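Local coordinates for flagellar protein FliT (Bordetella bronchiseptica, PDB 3H3M) that probably acts as an export chaperone for the flagellar filament-capping protein FliD and may help to control flagellar gene expression, at residues 22-27 with 79-84; 28-33 with 50-55; 32-37 with 86-91. One frame throughout, in Å; residues are numbered along the deposited sequence.

Contact 1. Residues 22-27 with 79-84; sequences EIYQDI and DLLVRI
The subunit is an up-down-up three-helix bundle, and here its first and third helices, parallel to each other, pack through Tyr24 and Ile27 on helix 20-39 and Leu80, Leu81 and Ile84 on helix 72-105. The short segments cross at 24° with their axes 9.3 Å apart, and every contact between them is apolar or van der Waals. Leu80 points its CD1 at the turn of Tyr24 and Gln25, 3.7 Å from Tyr24 CB and as near to Gln25 N. Tyr24 has its CG beside the backbone N (chi1 -79°), which swings the ring past Leu80 and over to Leu81, where CE2 and Leu81 CD2 come within 3.4 Å. Ile84 reaches the same ring at its edge, with its CD1 4.2 Å from Tyr24 CD2. One turn along, that methyl also meets Ile27 CG2 at 3.8 Å, so the end of one isoleucine touches both Tyr24 and Ile27. The phenol oxygen is satisfied by Glu64 OE2, just beyond helix 43-63, while Leu60 of that helix packs on Tyr24. Tyr24 also packs on Leu81 of the second subunit, and Leu81 on Tyr24 of that subunit, a reciprocal pair across the dimer. Such interlocking of aliphatic and aromatic side chains between neighbouring helices is typical of the core of an all-helical bundle.

Contact 2. Residues 28-33 with 50-55; sequences ANLTSR and GQEYVC
With CG anti to the backbone N (chi1 -179°) and a turn at chi2 (58°), Leu30 sends its two methyls across to segment 50-55 of helix 43-63, while Tyr53, also with CG anti to N, turns the edge of its ring to Thr31. Leu30 CD2 is pressed against the backbone of the opposing helix, 3.3 Å from Tyr53 N, 3.7 Å from Tyr53 CB and 3.8 Å from Glu52 CB. The Thr31 methyl CG2 meets the edge of the Tyr53 ring, close to the ring plane, at 3.5 Å from CE1. Further out, the extended Glu52 side chain reaches Arg33, and its OE1 receives a weak, long bond from Arg33 NH1 at 3.4 Å, part of a salt bridge whose guanidinium and carboxylate planes are 42° apart. Leu30 CA lies over one face of that guanidinium, near its rim. The far end of Tyr53 lies at the dimer interface: its ring makes a cation-pi contact with Arg92 of the second subunit, and its OH has a weak hydrogen bond with Leu85 O of that subunit beside a probable one with Asp88 of its own chain. Helices 20-39 and 43-63 are thus joined as an antiparallel hairpin chiefly by apolar contact, to which a long, weak ion pair, edge-on to the guanidinium at the exposed margin, probably adds only a little.

Contact 3. Residues 32-37 with 86-91; sequences SRMLAA and ENDAAV
Segments 32-37 and 86-91 run nearly parallel, 17° apart with axes 8.9 Å from each other, and close up to 5.4 Å between the CA atoms of Leu35 and Val91. This is the first-with-third helix face of the three-helix bundle. The two methyls of Leu35 divide between two residues: CD1 rests on Ala90 CB at 3.6 Å, and CD2 abuts Asn87 OD1 at 3.3 Å. Val91 CG2 fits against the backbone of the facing turn, 3.7 Å from Leu35 N. The amide of Asn87 donates from ND2 to Ser32 OG over 3.0 Å, bent (131°) and tilted out of the amide plane; the same ND2 also bonds to Thr31 OG1, so two hydroxyls grip one amide nitrogen. Met34, a selenomethionine, bends at chi3 (-65°), which carries its CE to Asp88. That carboxylate lies at the dimer interface, where the Asp88 OD2 of the second subunit comes close; this like charge may be offset in part by Arg92 of that subunit, which forms a weak, long ion pair with Asp88. Met34 CE stands 3.4 Å from Asp88 OD1.

From the N terminus, helix 20-39 offers 22-27, 28-33 and 32-37 in succession. The chain then turns back, and contact 2 closes the shortest loop by bringing 50-55 of helix 43-63 against 28-33. A second reversal leads into helix 72-105. Its segment 79-84 returns to the start of the first helix in contact 1, enclosing contact 2 within the larger loop, and 86-91 then meets the end of that helix in contact 3. Contacts 1 and 3 therefore cross, as two parallel helices paired in register must. Tyr53 OH, probably hydrogen-bonded to Asp88 OD2, ties the hairpin of contact 2 to helix 72-105.

Contact 1. Residues 22-27 with 79-84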
loop_
_atom_site.group_PDB
_atom_site.type_symbol
_atom_site.label_atom_id
_atom_site.label_comp_id
_atom_site.label_asym_id
_atom_site.label_seq_id
_atom_site.Cartn_x
_atom_site.Cartn_y
_atom_site.Cartn_z
ATOM N N GLU A 22 10.240 -7.306 -12.907
ATOM C CA GLU A 22 11.106 -6.112 -12.806
ATOM C C GLU A 22 10.346 -4.975 -12.165
ATOM O O GLU A 22 10.911 -4.245 -11.349
ATOM C CB GLU A 22 11.664 -5.666 -14.166
ATOM N N ILE A 23 9.066 -4.836 -12.527
ATOM C CA ILE A 23 8.222 -3.755 -11.989
ATOM C C ILE A 23 7.826 -3.978 -10.522
ATOM O O ILE A 23 7.779 -3.024 -9.757
ATOM C CB ILE A 23 6.961 -3.501 -12.871
ATOM C CG1 ILE A 23 7.369 -3.089 -14.302
ATOM C CG2 ILE A 23 6.054 -2.452 -12.247
ATOM C CD1 ILE A 23 8.368 -1.859 -14.416
ATOM N N TYR A 24 7.548 -5.209 -10.122
ATOM C CA TYR A 24 7.284 -5.452 -8.730
ATOM C C TYR A 24 8.504 -5.086 -7.885
ATOM O O TYR A 24 8.385 -4.554 -6.788
ATOM C CB TYR A 24 6.904 -6.901 -8.472
ATOM C CG TYR A 24 5.470 -7.251 -8.823
ATOM C CD1 TYR A 24 5.189 -8.148 -9.837
ATOM C CD2 TYR A 24 4.396 -6.690 -8.137
ATOM C CE1 TYR A 24 3.885 -8.471 -10.169
ATOM C CE2 TYR A 24 3.082 -7.011 -8.471
ATOM C CZ TYR A 24 2.835 -7.910 -9.483
ATOM O OH TYR A 24 1.550 -8.264 -9.846
ATOM N N GLN A 25 9.685 -5.395 -8.400
ATOM C CA GLN A 25 10.919 -5.081 -7.690
ATOM C C GLN A 25 11.022 -3.568 -7.509
ATOM O O GLN A 25 11.237 -3.091 -6.413
ATOM C CB GLN A 25 12.120 -5.651 -8.456
ATOM C CG GLN A 25 13.446 -5.349 -7.817
ATOM C CD GLN A 25 13.628 -6.096 -6.543
ATOM O OE1 GLN A 25 13.802 -7.315 -6.572
ATOM N NE2 GLN A 25 13.602 -5.388 -5.404
ATOM N N ASP A 26 10.818 -2.826 -8.590
ATOM C CA ASP A 26 10.897 -1.370 -8.559
ATOM C C ASP A 26 9.929 -0.743 -7.604
ATOM O O ASP A 26 10.257 0.283 -7.014
ATOM C CB ASP A 26 10.693 -0.764 -9.957
ATOM C CG ASP A 26 11.802 -1.138 -10.925
ATOM O OD1 ASP A 26 12.985 -1.139 -10.517
ATOM O OD2 ASP A 26 11.496 -1.467 -12.088
ATOM N N ILE A 27 8.724 -1.311 -7.499
ATOM C CA ILE A 27 7.696 -0.822 -6.553
ATOM C C ILE A 27 8.072 -1.135 -5.106
ATOM O O ILE A 27 7.866 -0.302 -4.203
ATOM C CB ILE A 27 6.249 -1.389 -6.836
ATOM C CG1 ILE A 27 5.686 -0.859 -8.171
ATOM C CG2 ILE A 27 5.275 -1.027 -5.661
ATOM C CD1 ILE A 27 4.464 -1.598 -8.699
ATOM N N ASP A 79 6.695 -12.724 -2.490
ATOM C CA ASP A 79 7.612 -12.042 -1.561
ATOM C C ASP A 79 7.623 -10.534 -1.753
ATOM O O ASP A 79 7.442 -9.760 -0.800
ATOM C CB ASP A 79 9.059 -12.518 -1.766
ATOM C CG ASP A 79 9.386 -13.811 -1.028
ATOM O OD1 ASP A 79 8.491 -14.606 -0.659
ATOM O OD2 ASP A 79 10.592 -14.030 -0.823
ATOM N N LEU A 80 7.858 -10.124 -2.995
ATOM C CA LEU A 80 7.804 -8.703 -3.360
ATOM C C LEU A 80 6.518 -8.017 -2.909
ATOM O O LEU A 80 6.566 -6.946 -2.295
ATOM C CB LEU A 80 8.018 -8.539 -4.857
ATOM C CG LEU A 80 9.464 -8.856 -5.239
ATOM C CD1 LEU A 80 9.683 -8.675 -6.741
ATOM C CD2 LEU A 80 10.434 -7.995 -4.415
ATOM N N LEU A 81 5.385 -8.667 -3.134
ATOM C CA LEU A 81 4.119 -8.155 -2.663
ATOM C C LEU A 81 4.062 -8.047 -1.142
ATOM O O LEU A 81 3.690 -7.027 -0.598
ATOM C CB LEU A 81 2.976 -9.028 -3.165
ATOM C CG LEU A 81 2.755 -8.933 -4.674
ATOM C CD1 LEU A 81 1.428 -9.641 -5.098
ATOM C CD2 LEU A 81 2.748 -7.477 -5.088
ATOM N N VAL A 82 4.428 -9.107 -0.444
ATOM C CA VAL A 82 4.413 -9.042 1.017
ATOM C C VAL A 82 5.232 -7.843 1.468
ATOM O O VAL A 82 4.826 -7.112 2.359
ATOM C CB VAL A 82 4.982 -10.291 1.640
ATOM C CG1 VAL A 82 5.472 -9.976 3.004
ATOM C CG2 VAL A 82 3.921 -11.383 1.666
ATOM N N ARG A 83 6.375 -7.645 0.817
ATOM C CA ARG A 83 7.260 -6.520 1.123
ATOM C C ARG A 83 6.630 -5.146 0.808
ATOM O O ARG A 83 6.787 -4.195 1.606
ATOM C CB ARG A 83 8.566 -6.667 0.364
ATOM C CG ARG A 83 9.537 -5.466 0.518
ATOM C CD ARG A 83 9.970 -5.153 2.026
ATOM N NE ARG A 83 10.422 -6.348 2.779
ATOM C CZ ARG A 83 11.695 -6.770 2.911
ATOM N NH1 ARG A 83 12.705 -6.103 2.357
ATOM N NH2 ARG A 83 11.968 -7.869 3.614
ATOM N N ILE A 84 5.960 -5.043 -0.348
ATOM C CA ILE A 84 5.299 -3.789 -0.754
ATOM C C ILE A 84 4.173 -3.477 0.222
ATOM O O ILE A 84 4.019 -2.351 0.687
ATOM C CB ILE A 84 4.654 -3.910 -2.172
ATOM C CG1 ILE A 84 5.697 -4.074 -3.288
ATOM C CG2 ILE A 84 3.760 -2.716 -2.506
ATOM C CD1 ILE A 84 5.101 -4.653 -4.573
#

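Contact 2. Residues 28-33 with 50-55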
loop_
_atom_site.group_PDB
_atom_site.type_symbol
_atom_site.label_atom_id
_atom_site.label_comp_id
_atom_site.label_asym_id
_atom_site.label_seq_id
_atom_site.Cartn_x
_atom_site.Cartn_y
_atom_site.Cartn_z
ATOM N N ALA A 28 8.613 -2.324 -4.887
ATOM C CA ALA A 28 9.186 -2.654 -3.619
ATOM C C ALA A 28 10.317 -1.672 -3.296
ATOM O O ALA A 28 10.405 -1.158 -2.189
ATOM C CB ALA A 28 9.673 -4.107 -3.608
ATOM N N ASN A 29 11.166 -1.345 -4.262
ATOM C CA ASN A 29 12.297 -0.461 -3.925
ATOM C C ASN A 29 11.778 0.919 -3.576
ATOM O O ASN A 29 12.197 1.528 -2.573
ATOM C CB ASN A 29 13.363 -0.424 -5.048
ATOM C CG ASN A 29 14.063 -1.788 -5.238
ATOM O OD1 ASN A 29 14.120 -2.608 -4.297
ATOM N ND2 ASN A 29 14.587 -2.036 -6.458
ATOM N N LEU A 30 10.824 1.375 -4.378
ATOM C CA LEU A 30 10.215 2.664 -4.181
ATOM C C LEU A 30 9.493 2.755 -2.843
ATOM O O LEU A 30 9.647 3.723 -2.138
ATOM C CB LEU A 30 9.249 2.957 -5.310
ATOM C CG LEU A 30 8.600 4.315 -5.165
ATOM C CD1 LEU A 30 9.605 5.452 -5.107
ATOM C CD2 LEU A 30 7.631 4.495 -6.297
ATOM N N THR A 31 8.736 1.717 -2.490
ATOM C CA THR A 31 8.001 1.694 -1.215
ATOM C C THR A 31 8.953 1.662 -0.019
ATOM O O THR A 31 8.616 2.183 1.043
ATOM C CB THR A 31 6.954 0.546 -1.162
ATOM O OG1 THR A 31 7.605 -0.708 -1.389
ATOM C CG2 THR A 31 5.889 0.759 -2.204
ATOM N N SER A 32 10.152 1.096 -0.215
ATOM C CA SER A 32 11.196 1.115 0.811
ATOM C C SER A 32 11.779 2.541 0.975
ATOM O O SER A 32 12.057 2.997 2.097
ATOM C CB SER A 32 12.304 0.093 0.494
ATOM O OG SER A 32 11.853 -1.266 0.619
ATOM N N ARG A 33 11.964 3.248 -0.135
ATOM C CA ARG A 33 12.312 4.673 -0.067
ATOM C C ARG A 33 11.201 5.448 0.635
ATOM O O ARG A 33 11.477 6.321 1.471
ATOM C CB ARG A 33 12.573 5.250 -1.473
ATOM C CG ARG A 33 14.033 5.097 -1.934
ATOM C CD ARG A 33 14.222 5.516 -3.360
ATOM N NE ARG A 33 13.927 4.384 -4.232
ATOM C CZ ARG A 33 13.467 4.442 -5.491
ATOM N NH1 ARG A 33 13.235 5.622 -6.102
ATOM N NH2 ARG A 33 13.232 3.283 -6.149
ATOM N N GLY A 50 5.270 9.108 -4.350
ATOM C CA GLY A 50 4.009 8.666 -4.919
ATOM C C GLY A 50 3.856 8.962 -6.398
ATOM O O GLY A 50 3.052 8.317 -7.092
ATOM N N GLN A 51 4.602 9.936 -6.916
ATOM C CA GLN A 51 4.474 10.242 -8.351
ATOM C C GLN A 51 5.021 9.106 -9.207
ATOM O O GLN A 51 4.361 8.611 -10.130
ATOM C CB GLN A 51 5.134 11.567 -8.692
ATOM C CG GLN A 51 4.254 12.779 -8.273
ATOM N N GLU A 52 6.217 8.660 -8.857
ATOM C CA GLU A 52 6.821 7.493 -9.482
ATOM C C GLU A 52 5.925 6.281 -9.272
ATOM O O GLU A 52 5.701 5.504 -10.192
ATOM C CB GLU A 52 8.196 7.251 -8.857
ATOM C CG GLU A 52 9.197 6.508 -9.749
ATOM C CD GLU A 52 10.502 6.205 -9.033
ATOM O OE1 GLU A 52 10.987 7.075 -8.265
ATOM O OE2 GLU A 52 11.043 5.090 -9.243
ATOM N N TYR A 53 5.388 6.149 -8.061
ATOM C CA TYR A 53 4.570 5.001 -7.652
ATOM C C TYR A 53 3.430 4.756 -8.609
ATOM O O TYR A 53 3.173 3.637 -8.968
ATOM C CB TYR A 53 4.046 5.231 -6.233
ATOM C CG TYR A 53 3.303 4.087 -5.559
ATOM C CD1 TYR A 53 3.952 3.199 -4.675
ATOM C CD2 TYR A 53 1.931 3.924 -5.752
ATOM C CE1 TYR A 53 3.241 2.167 -4.019
ATOM C CE2 TYR A 53 1.221 2.906 -5.100
ATOM C CZ TYR A 53 1.879 2.031 -4.233
ATOM O OH TYR A 53 1.128 1.050 -3.601
ATOM N N VAL A 54 2.774 5.822 -9.039
ATOM C CA VAL A 54 1.597 5.732 -9.912
ATOM C C VAL A 54 1.991 5.382 -11.342
ATOM O O VAL A 54 1.264 4.682 -12.062
ATOM C CB VAL A 54 0.809 7.062 -9.859
ATOM C CG1 VAL A 54 -0.172 7.219 -11.035
ATOM C CG2 VAL A 54 0.081 7.160 -8.509
ATOM N N CYS A 55 3.163 5.864 -11.732
ATOM C CA CYS A 55 3.783 5.492 -13.007
ATOM C C CYS A 55 4.011 3.994 -13.096
ATOM O O CYS A 55 3.741 3.369 -14.109
ATOM C CB CYS A 55 5.155 6.174 -13.145
ATOM S SG CYS A 55 5.204 7.495 -14.326
#

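Contact 3. Residues 32-37 with 86-91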
loop_
_atom_site.group_PDB
_atom_site.type_symbol
_atom_site.label_atom_id
_atom_site.label_comp_id
_atom_site.label_asym_id
_atom_site.label_seq_id
_atom_site.Cartn_x
_atom_site.Cartn_y
_atom_site.Cartn_z
ATOM N N SER A 32 10.152 1.096 -0.215
ATOM C CA SER A 32 11.196 1.115 0.811
ATOM C C SER A 32 11.779 2.541 0.975
ATOM O O SER A 32 12.057 2.997 2.097
ATOM C CB SER A 32 12.304 0.093 0.494
ATOM O OG SER A 32 11.853 -1.266 0.619
ATOM N N ARG A 33 11.964 3.248 -0.135
ATOM C CA ARG A 33 12.312 4.673 -0.067
ATOM C C ARG A 33 11.201 5.448 0.635
ATOM O O ARG A 33 11.477 6.321 1.471
ATOM C CB ARG A 33 12.573 5.250 -1.473
ATOM C CG ARG A 33 14.033 5.097 -1.934
ATOM C CD ARG A 33 14.222 5.516 -3.360
ATOM N NE ARG A 33 13.927 4.384 -4.232
ATOM C CZ ARG A 33 13.467 4.442 -5.491
ATOM N NH1 ARG A 33 13.235 5.622 -6.102
ATOM N NH2 ARG A 33 13.232 3.283 -6.149
HETATM N N MSE A 34 9.938 5.123 0.364
HETATM C CA MSE A 34 8.871 5.883 1.033
HETATM C C MSE A 34 8.963 5.673 2.520
HETATM O O MSE A 34 8.814 6.618 3.294
HETATM C CB MSE A 34 7.485 5.486 0.601
HETATM C CG MSE A 34 7.248 5.660 -0.812
HETATM SE SE MSE A 34 5.338 5.393 -1.123
HETATM C CE MSE A 34 5.187 3.471 -0.623
ATOM N N LEU A 35 9.183 4.423 2.899
ATOM C CA LEU A 35 9.382 4.063 4.328
ATOM C C LEU A 35 10.522 4.842 4.995
ATOM O O LEU A 35 10.334 5.318 6.091
ATOM C CB LEU A 35 9.616 2.574 4.511
ATOM C CG LEU A 35 9.595 2.031 5.946
ATOM C CD1 LEU A 35 8.453 2.635 6.779
ATOM C CD2 LEU A 35 9.536 0.483 5.951
ATOM N N ALA A 36 11.675 4.960 4.332
ATOM C CA ALA A 36 12.778 5.764 4.852
ATOM C C ALA A 36 12.404 7.253 5.078
ATOM O O ALA A 36 12.714 7.806 6.115
ATOM C CB ALA A 36 14.066 5.628 3.934
ATOM N N ALA A 37 11.767 7.897 4.114
ATOM C CA ALA A 37 11.211 9.233 4.311
ATOM C C ALA A 37 10.214 9.338 5.477
ATOM O O ALA A 37 10.259 10.268 6.271
ATOM C CB ALA A 37 10.518 9.710 3.000
ATOM N N GLU A 86 3.821 -4.641 3.356
ATOM C CA GLU A 86 4.425 -4.335 4.664
ATOM C C GLU A 86 4.967 -2.899 4.715
ATOM O O GLU A 86 4.855 -2.192 5.731
ATOM C CB GLU A 86 5.586 -5.281 4.973
ATOM C CG GLU A 86 5.212 -6.663 5.423
ATOM C CD GLU A 86 6.445 -7.510 5.818
ATOM O OE1 GLU A 86 7.583 -7.188 5.386
ATOM O OE2 GLU A 86 6.250 -8.501 6.565
ATOM N N ASN A 87 5.561 -2.465 3.613
ATOM C CA ASN A 87 6.050 -1.090 3.519
ATOM C C ASN A 87 4.958 -0.062 3.548
ATOM O O ASN A 87 5.069 0.968 4.227
ATOM C CB ASN A 87 6.913 -0.927 2.288
ATOM C CG ASN A 87 8.288 -1.475 2.485
ATOM O OD1 ASN A 87 8.726 -1.696 3.639
ATOM N ND2 ASN A 87 9.012 -1.693 1.366
ATOM N N ASP A 88 3.880 -0.368 2.866
ATOM C CA ASP A 88 2.718 0.498 2.815
ATOM C C ASP A 88 2.147 0.621 4.215
ATOM O O ASP A 88 1.858 1.720 4.694
ATOM C CB ASP A 88 1.698 -0.085 1.831
ATOM C CG ASP A 88 1.889 0.422 0.374
ATOM O OD1 ASP A 88 2.939 1.024 0.083
ATOM O OD2 ASP A 88 0.950 0.261 -0.479
ATOM N N ALA A 89 2.018 -0.511 4.906
ATOM C CA ALA A 89 1.478 -0.502 6.289
ATOM C C ALA A 89 2.381 0.293 7.232
ATOM O O ALA A 89 1.911 1.039 8.078
ATOM C CB ALA A 89 1.277 -1.903 6.794
ATOM N N ALA A 90 3.691 0.127 7.059
ATOM C CA ALA A 90 4.676 0.716 7.966
ATOM C C ALA A 90 4.662 2.257 7.833
ATOM O O ALA A 90 4.762 2.954 8.841
ATOM C CB ALA A 90 6.057 0.120 7.739
ATOM N N VAL A 91 4.502 2.768 6.610
ATOM C CA VAL A 91 4.369 4.231 6.363
ATOM C C VAL A 91 3.160 4.800 7.107
ATOM O O VAL A 91 3.242 5.791 7.830
ATOM C CB VAL A 91 4.283 4.610 4.806
ATOM C CG1 VAL A 91 3.830 6.056 4.634
ATOM C CG2 VAL A 91 5.676 4.423 4.045
#